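Local coordinates for protein probable zinc protease (Pseudomonas aeruginosa, PDB 4NNZ) that is one subunit of a heterodimeric zinc protease of the M16 (insulinase) family and probably takes part in metal-dependent peptide hydrolysis, at residues 354-357 and 358-362; 364-367 and 368-371; 395-398 and 399-403. All coordinates share one frame; numbering follows the deposited sequence.

All three contacts are local, each joining residues a few positions apart on continuous chain. Contact 1 lies at the surface in mid-course of helix 346-364, with no fully buried residue, and consists of backbone hydrogen bonds with loose apolar side-chain touches. Contacts 2 and 3, both partly buried, lie where helices 367-379 and 399-409 begin, and there side chains join the bonding: an amide in contact 2, a threonine and a carboxylate in contact 3. Contact 1 adjoins contact 2 in sequence, their centres about 14 Å apart, whereas contacts 2 and 3 are about 29 Å apart between centres. Contact 2 faces the six-stranded sheet; contacts 1 and 3 both touch helix 262-276.

Contact 1 of 3, residues 354-357 and 358-362; sequences AQMI and AGMVY
Four backbone hydrogen bonds tie residues 354-357 to the turn that follows, each running from an N-H to the carbonyl four residues earlier. Val361 N to Ile357 O is the shortest at 2.7 Å, and the bond from Ala358 N to Ala354 O measures 2.9 Å. Between them in the chain, Gly359 N bonds Gln355 O and Met360 N bonds Met356 O, so that no carbonyl of residues 354-357 is left out of the series.

The side-chain contacts are of two kinds. One is a sulfur beside a carbonyl: Met360 has CG beside its own backbone N (chi1 -84°) and runs on roughly extended at chi2 (152°), which lays SD 3.3 Å from Met356 O; the bend at chi3 only directs CE. The other kind is apolar and looser. The Met356 methyl CE lies 4.4 Å from Met360 SD, and on another side of the helix the branched residues Ile357 and Val361 approach at a slant through one methyl each, CG2 to CG2 at 4.2 Å. Val361 CG2 also lies close to Ile357 O, the carbonyl that Val361 N bonds.

Beyond the segments, Met356 and Met360 both touch Arg269 of helix 262-276. Helix 386-396 receives Met356 on Leu394, Ile357 on Leu391 and Met360 on Asp390 and Leu391. The i to i+4 bonding, repeated at four successive residues and accompanied by side-chain contacts at the same spacing, is that of a regular alpha-helix, here a part of helix 346-364 whose methionine-bearing face packs on helices 262-276 and 386-396.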
loop_
_atom_site.group_PDB
_atom_site.type_symbol
_atom_site.label_atom_id
_atom_site.label_comp_id
_atom_site.label_asym_id
_atom_site.label_seq_id
_atom_site.Cartn_x
_atom_site.Cartn_y
_atom_site.Cartn_z
ATOM N N ALA A 354 8.353 21.081 -30.743
ATOM C CA ALA A 354 8.164 20.632 -32.094
ATOM C C ALA A 354 8.592 19.216 -32.261
ATOM O O ALA A 354 7.953 18.439 -32.909
ATOM C CB ALA A 354 8.934 21.516 -33.029
ATOM N N GLN A 355 9.726 18.904 -31.694
ATOM C CA GLN A 355 10.255 17.571 -31.764
ATOM C C GLN A 355 9.421 16.545 -31.048
ATOM O O GLN A 355 9.381 15.407 -31.436
ATOM C CB GLN A 355 11.737 17.520 -31.433
ATOM C CG GLN A 355 12.546 17.311 -32.701
ATOM C CD GLN A 355 14.033 17.469 -32.542
ATOM O OE1 GLN A 355 14.607 17.064 -31.557
ATOM N NE2 GLN A 355 14.663 18.046 -33.535
ATOM N N MET A 356 8.767 16.960 -29.988
ATOM C CA MET A 356 7.845 16.115 -29.294
ATOM C C MET A 356 6.668 15.769 -30.156
ATOM O O MET A 356 6.193 14.658 -30.164
ATOM C CB MET A 356 7.333 16.854 -28.088
ATOM C CG MET A 356 7.387 16.081 -26.811
ATOM S SD MET A 356 6.761 17.027 -25.438
ATOM C CE MET A 356 5.258 16.167 -25.089
ATOM N N ILE A 357 6.148 16.762 -30.834
ATOM C CA ILE A 357 5.044 16.552 -31.708
ATOM C C ILE A 357 5.442 15.655 -32.850
ATOM O O ILE A 357 4.731 14.758 -33.223
ATOM C CB ILE A 357 4.580 17.887 -32.230
ATOM C CG1 ILE A 357 4.182 18.744 -31.049
ATOM C CG2 ILE A 357 3.440 17.700 -33.196
ATOM C CD1 ILE A 357 3.387 19.961 -31.414
ATOM N N ALA A 358 6.615 15.897 -33.377
ATOM C CA ALA A 358 7.061 15.198 -34.535
ATOM C C ALA A 358 7.178 13.736 -34.253
ATOM O O ALA A 358 6.797 12.920 -35.053
ATOM C CB ALA A 358 8.398 15.744 -34.953
ATOM N N GLY A 359 7.751 13.402 -33.120
ATOM C CA GLY A 359 7.892 12.029 -32.711
ATOM C C GLY A 359 6.568 11.369 -32.482
ATOM O O GLY A 359 6.374 10.213 -32.787
ATOM N N MET A 360 5.661 12.112 -31.887
ATOM C CA MET A 360 4.330 11.625 -31.664
ATOM C C MET A 360 3.601 11.398 -32.946
ATOM O O MET A 360 2.904 10.429 -33.077
ATOM C CB MET A 360 3.554 12.554 -30.762
ATOM C CG MET A 360 3.807 12.300 -29.290
ATOM S SD MET A 360 3.588 13.806 -28.360
ATOM C CE MET A 360 1.841 14.015 -28.590
ATOM N N VAL A 361 3.774 12.290 -33.896
ATOM C CA VAL A 361 3.160 12.137 -35.196
ATOM C C VAL A 361 3.666 10.883 -35.872
ATOM O O VAL A 361 2.983 10.290 -36.669
ATOM C CB VAL A 361 3.374 13.388 -36.055
ATOM C CG1 VAL A 361 3.126 13.134 -37.525
ATOM C CG2 VAL A 361 2.419 14.451 -35.608
ATOM N N TYR A 362 4.900 10.554 -35.614
ATOM C CA TYR A 362 5.504 9.475 -36.305
ATOM C C TYR A 362 4.769 8.223 -35.947
ATOM O O TYR A 362 4.578 7.373 -36.776
ATOM C CB TYR A 362 6.967 9.395 -35.967
ATOM C CG TYR A 362 7.665 8.297 -36.660
ATOM C CD1 TYR A 362 7.916 8.356 -37.986
ATOM C CD2 TYR A 362 8.062 7.197 -35.973
ATOM C CE1 TYR A 362 8.552 7.337 -38.616
ATOM C CE2 TYR A 362 8.699 6.168 -36.586
ATOM C CZ TYR A 362 8.948 6.248 -37.913
ATOM O OH TYR A 362 9.587 5.201 -38.522
#

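Contact 2 of 3, residues 364-367 and 368-371; sequences KDSI and AAQA
Gln370 turns back along the chain, its CB directed at residues 364-367 and its amide passing Lys364 O to reach Ser366 O. A chi1 of -65° puts CG beside the backbone N, 3.0 Å from Lys364 O, and the extended chain beyond carries the amide on toward Ser366 O. NE2 passes Lys364 O at an angle unsuited to a bond and makes a weak hydrogen bond to Ser366 O at 3.4 Å. The same oxygen takes the main-chain bond from Gln370 N at 3.3 Å, and so accepts two N-H groups of one residue, one of them weakly. One residue after the Gln370 N bond, Ala371 N bonds Ile367 O at 3.1 Å, continuing the helical pattern.

Lys364 comes to Gln370 at a slant. Bends along its side chain bring NZ to 3.6 Å from Gln370 OE1, which also accepts a weak hydrogen bond from Arg21 NH1. Ile367 meets the amide through one branch, CG2 to Gln370 NE2 at 4.1 Å. Ser366, at the N-cap, touches Ala369 through CB, 4.1 Å from the alanine CB.

In the short loop between the helices, Asp365 OD2 forms a salt bridge with Arg25. This first turn of helix 367-379, entered from the end of helix 346-364, lies against the six-stranded sheet: Ile367 packs on Val195 and Val28, and Ala371 on Val193 and Val195 of strand 190-196 and on Val30 and Gln32 of strand 28-35.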
loop_
_atom_site.group_PDB
_atom_site.type_symbol
_atom_site.label_atom_id
_atom_site.label_comp_id
_atom_site.label_asym_id
_atom_site.label_seq_id
_atom_site.Cartn_x
_atom_site.Cartn_y
_atom_site.Cartn_z
ATOM N N LYS A 364 1.807 8.072 -35.351
ATOM C CA LYS A 364 0.410 8.179 -35.656
ATOM C C LYS A 364 0.171 7.134 -36.660
ATOM O O LYS A 364 -0.719 6.335 -36.534
ATOM C CB LYS A 364 0.126 9.527 -36.308
ATOM C CG LYS A 364 -1.146 9.613 -37.142
ATOM C CD LYS A 364 -1.984 10.818 -36.753
ATOM C CE LYS A 364 -3.419 10.427 -36.419
ATOM N NZ LYS A 364 -4.116 9.813 -37.576
ATOM N N ASP A 365 0.986 7.166 -37.683
ATOM C CA ASP A 365 0.928 6.202 -38.728
ATOM C C ASP A 365 1.296 4.991 -37.946
ATOM O O ASP A 365 1.944 5.120 -36.940
ATOM C CB ASP A 365 1.968 6.560 -39.763
ATOM C CG ASP A 365 2.146 5.510 -40.781
ATOM O OD1 ASP A 365 2.148 4.332 -40.425
ATOM O OD2 ASP A 365 2.287 5.855 -41.955
ATOM N N SER A 366 0.803 3.851 -38.377
ATOM C CA SER A 366 0.847 2.606 -37.645
ATOM C C SER A 366 -0.475 2.403 -36.980
ATOM O O SER A 366 -0.782 3.006 -36.003
ATOM C CB SER A 366 1.935 2.574 -36.616
ATOM O OG SER A 366 2.012 1.293 -36.063
ATOM N N ILE A 367 -1.255 1.528 -37.550
ATOM C CA ILE A 367 -2.561 1.272 -37.066
ATOM C C ILE A 367 -2.503 0.712 -35.654
ATOM O O ILE A 367 -3.392 0.922 -34.887
ATOM C CB ILE A 367 -3.348 0.397 -38.043
ATOM C CG1 ILE A 367 -2.623 -0.895 -38.297
ATOM C CG2 ILE A 367 -3.521 1.124 -39.342
ATOM C CD1 ILE A 367 -3.461 -1.908 -39.008
ATOM N N ALA A 368 -1.446 -0.012 -35.338
ATOM C CA ALA A 368 -1.268 -0.536 -34.008
ATOM C C ALA A 368 -1.102 0.520 -32.947
ATOM O O ALA A 368 -1.634 0.397 -31.890
ATOM C CB ALA A 368 -0.109 -1.491 -33.972
ATOM N N ALA A 369 -0.329 1.538 -33.227
ATOM C CA ALA A 369 -0.163 2.626 -32.310
ATOM C C ALA A 369 -1.428 3.403 -32.084
ATOM O O ALA A 369 -1.693 3.824 -30.989
ATOM C CB ALA A 369 0.951 3.538 -32.758
ATOM N N GLN A 370 -2.188 3.638 -33.131
ATOM C CA GLN A 370 -3.408 4.377 -32.991
ATOM C C GLN A 370 -4.334 3.595 -32.143
ATOM O O GLN A 370 -5.019 4.137 -31.338
ATOM C CB GLN A 370 -4.053 4.644 -34.332
ATOM C CG GLN A 370 -3.258 5.527 -35.246
ATOM C CD GLN A 370 -3.816 5.555 -36.638
ATOM O OE1 GLN A 370 -4.698 6.330 -36.949
ATOM N NE2 GLN A 370 -3.297 4.720 -37.480
ATOM N N ALA A 371 -4.364 2.303 -32.343
ATOM C CA ALA A 371 -5.201 1.441 -31.551
ATOM C C ALA A 371 -4.828 1.427 -30.085
ATOM O O ALA A 371 -5.674 1.455 -29.252
ATOM C CB ALA A 371 -5.209 0.050 -32.117
#

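Contact 3 of 3, residues 395-398 and 399-403; sequences KAVT and PDDIQ
This is a helix-start contact between Thr398 and Asp401, placed where the chain leaves helix 386-396 and enters helix 399-409, against helix 262-276. Two reciprocal bonds define it. Thr398 N donates to Asp401 OD2 at 3.2 Å with an N-H...O angle of 153°, meeting the carboxylate on its anti side and 35° out of its plane. In return Asp401 N is shared, with a weak bond to Thr398 OG1 at 3.4 Å and another weak, bent one to Thr398 O. The threonine hydroxyl is placed for this by chi1 of 73°, which sets OG1 between the backbone N and the carbonyl carbon, within reach of Asp401 N.

Together the two reciprocal bonds make a capping box, with Thr398 as N-cap and Asp401 three residues on, each side chain serving the other's main-chain N-H. The helix then takes up its regular bonding: Ile402 N meets Thr398 O at 3.2 Å.

Asp401 OD2 also forms a salt bridge with Arg263 NH1 of helix 262-276, whose positive charge would be expected to stabilise the anionic carboxylate. Next to the polar pair, the buried Val397 and Ile402 cross at about a right angle, CG1 to CG1 at 3.8 Å; Val397 CG1 also comes within 4.1 Å of Asp401 CB. Ile402 continues onto Ile271 and Leu274 of helix 262-276, and both Pro399 and Ile402 touch Ile349 of helix 346-364.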
loop_
_atom_site.group_PDB
_atom_site.type_symbol
_atom_site.label_atom_id
_atom_site.label_comp_id
_atom_site.label_asym_id
_atom_site.label_seq_id
_atom_site.Cartn_x
_atom_site.Cartn_y
_atom_site.Cartn_z
ATOM N N LYS A 395 0.508 23.057 -27.510
ATOM C CA LYS A 395 0.718 24.370 -28.055
ATOM C C LYS A 395 0.402 25.447 -27.062
ATOM O O LYS A 395 1.044 26.455 -27.038
ATOM C CB LYS A 395 -0.150 24.548 -29.264
ATOM C CG LYS A 395 0.575 25.099 -30.454
ATOM C CD LYS A 395 -0.328 25.125 -31.671
ATOM C CE LYS A 395 -0.955 26.485 -31.890
ATOM N NZ LYS A 395 -0.481 27.152 -33.129
ATOM N N ALA A 396 -0.607 25.226 -26.242
ATOM C CA ALA A 396 -1.039 26.207 -25.266
ATOM C C ALA A 396 -0.037 26.518 -24.171
ATOM O O ALA A 396 -0.111 27.553 -23.567
ATOM C CB ALA A 396 -2.381 25.838 -24.685
ATOM N N VAL A 397 0.891 25.625 -23.927
ATOM C CA VAL A 397 1.825 25.834 -22.865
ATOM C C VAL A 397 2.681 27.029 -23.149
ATOM O O VAL A 397 3.215 27.164 -24.209
ATOM C CB VAL A 397 2.704 24.605 -22.687
ATOM C CG1 VAL A 397 3.702 24.828 -21.585
ATOM C CG2 VAL A 397 1.844 23.418 -22.367
ATOM N N THR A 398 2.816 27.893 -22.165
ATOM C CA THR A 398 3.562 29.122 -22.308
ATOM C C THR A 398 4.672 29.114 -21.314
ATOM O O THR A 398 4.605 28.412 -20.344
ATOM C CB THR A 398 2.704 30.363 -22.056
ATOM O OG1 THR A 398 2.439 30.491 -20.669
ATOM C CG2 THR A 398 1.412 30.250 -22.756
ATOM N N PRO A 399 5.680 29.934 -21.510
ATOM C CA PRO A 399 6.866 29.846 -20.691
ATOM C C PRO A 399 6.516 30.053 -19.253
ATOM O O PRO A 399 7.199 29.584 -18.382
ATOM C CB PRO A 399 7.682 30.990 -21.204
ATOM C CG PRO A 399 7.418 30.942 -22.632
ATOM C CD PRO A 399 5.961 30.684 -22.728
ATOM N N ASP A 400 5.473 30.813 -19.027
ATOM C CA ASP A 400 4.957 31.057 -17.714
ATOM C C ASP A 400 4.364 29.824 -17.060
ATOM O O ASP A 400 4.534 29.604 -15.898
ATOM C CB ASP A 400 3.996 32.221 -17.775
ATOM C CG ASP A 400 4.612 33.413 -18.455
ATOM O OD1 ASP A 400 5.806 33.661 -18.221
ATOM O OD2 ASP A 400 3.922 34.089 -19.245
ATOM N N ASP A 401 3.675 29.015 -17.837
ATOM C CA ASP A 401 3.083 27.801 -17.334
ATOM C C ASP A 401 4.164 26.895 -16.833
ATOM O O ASP A 401 4.022 26.220 -15.836
ATOM C CB ASP A 401 2.388 27.083 -18.463
ATOM C CG ASP A 401 1.068 27.642 -18.757
ATOM O OD1 ASP A 401 0.460 28.199 -17.855
ATOM O OD2 ASP A 401 0.624 27.529 -19.892
ATOM N N ILE A 402 5.233 26.844 -17.591
ATOM C CA ILE A 402 6.320 25.988 -17.264
ATOM C C ILE A 402 6.927 26.417 -15.970
ATOM O O ILE A 402 7.156 25.608 -15.112
ATOM C CB ILE A 402 7.354 26.017 -18.393
ATOM C CG1 ILE A 402 6.837 25.213 -19.555
ATOM C CG2 ILE A 402 8.699 25.458 -17.984
ATOM C CD1 ILE A 402 7.808 25.123 -20.681
ATOM N N GLN A 403 7.209 27.699 -15.829
ATOM C CA GLN A 403 7.857 28.163 -14.622
ATOM C C GLN A 403 6.952 27.897 -13.451
ATOM O O GLN A 403 7.382 27.474 -12.428
ATOM C CB GLN A 403 8.262 29.640 -14.740
ATOM C CG GLN A 403 8.144 30.479 -13.475
ATOM C CD GLN A 403 8.649 31.877 -13.621
ATOM O OE1 GLN A 403 7.938 32.769 -14.046
ATOM N NE2 GLN A 403 9.884 32.078 -13.244
#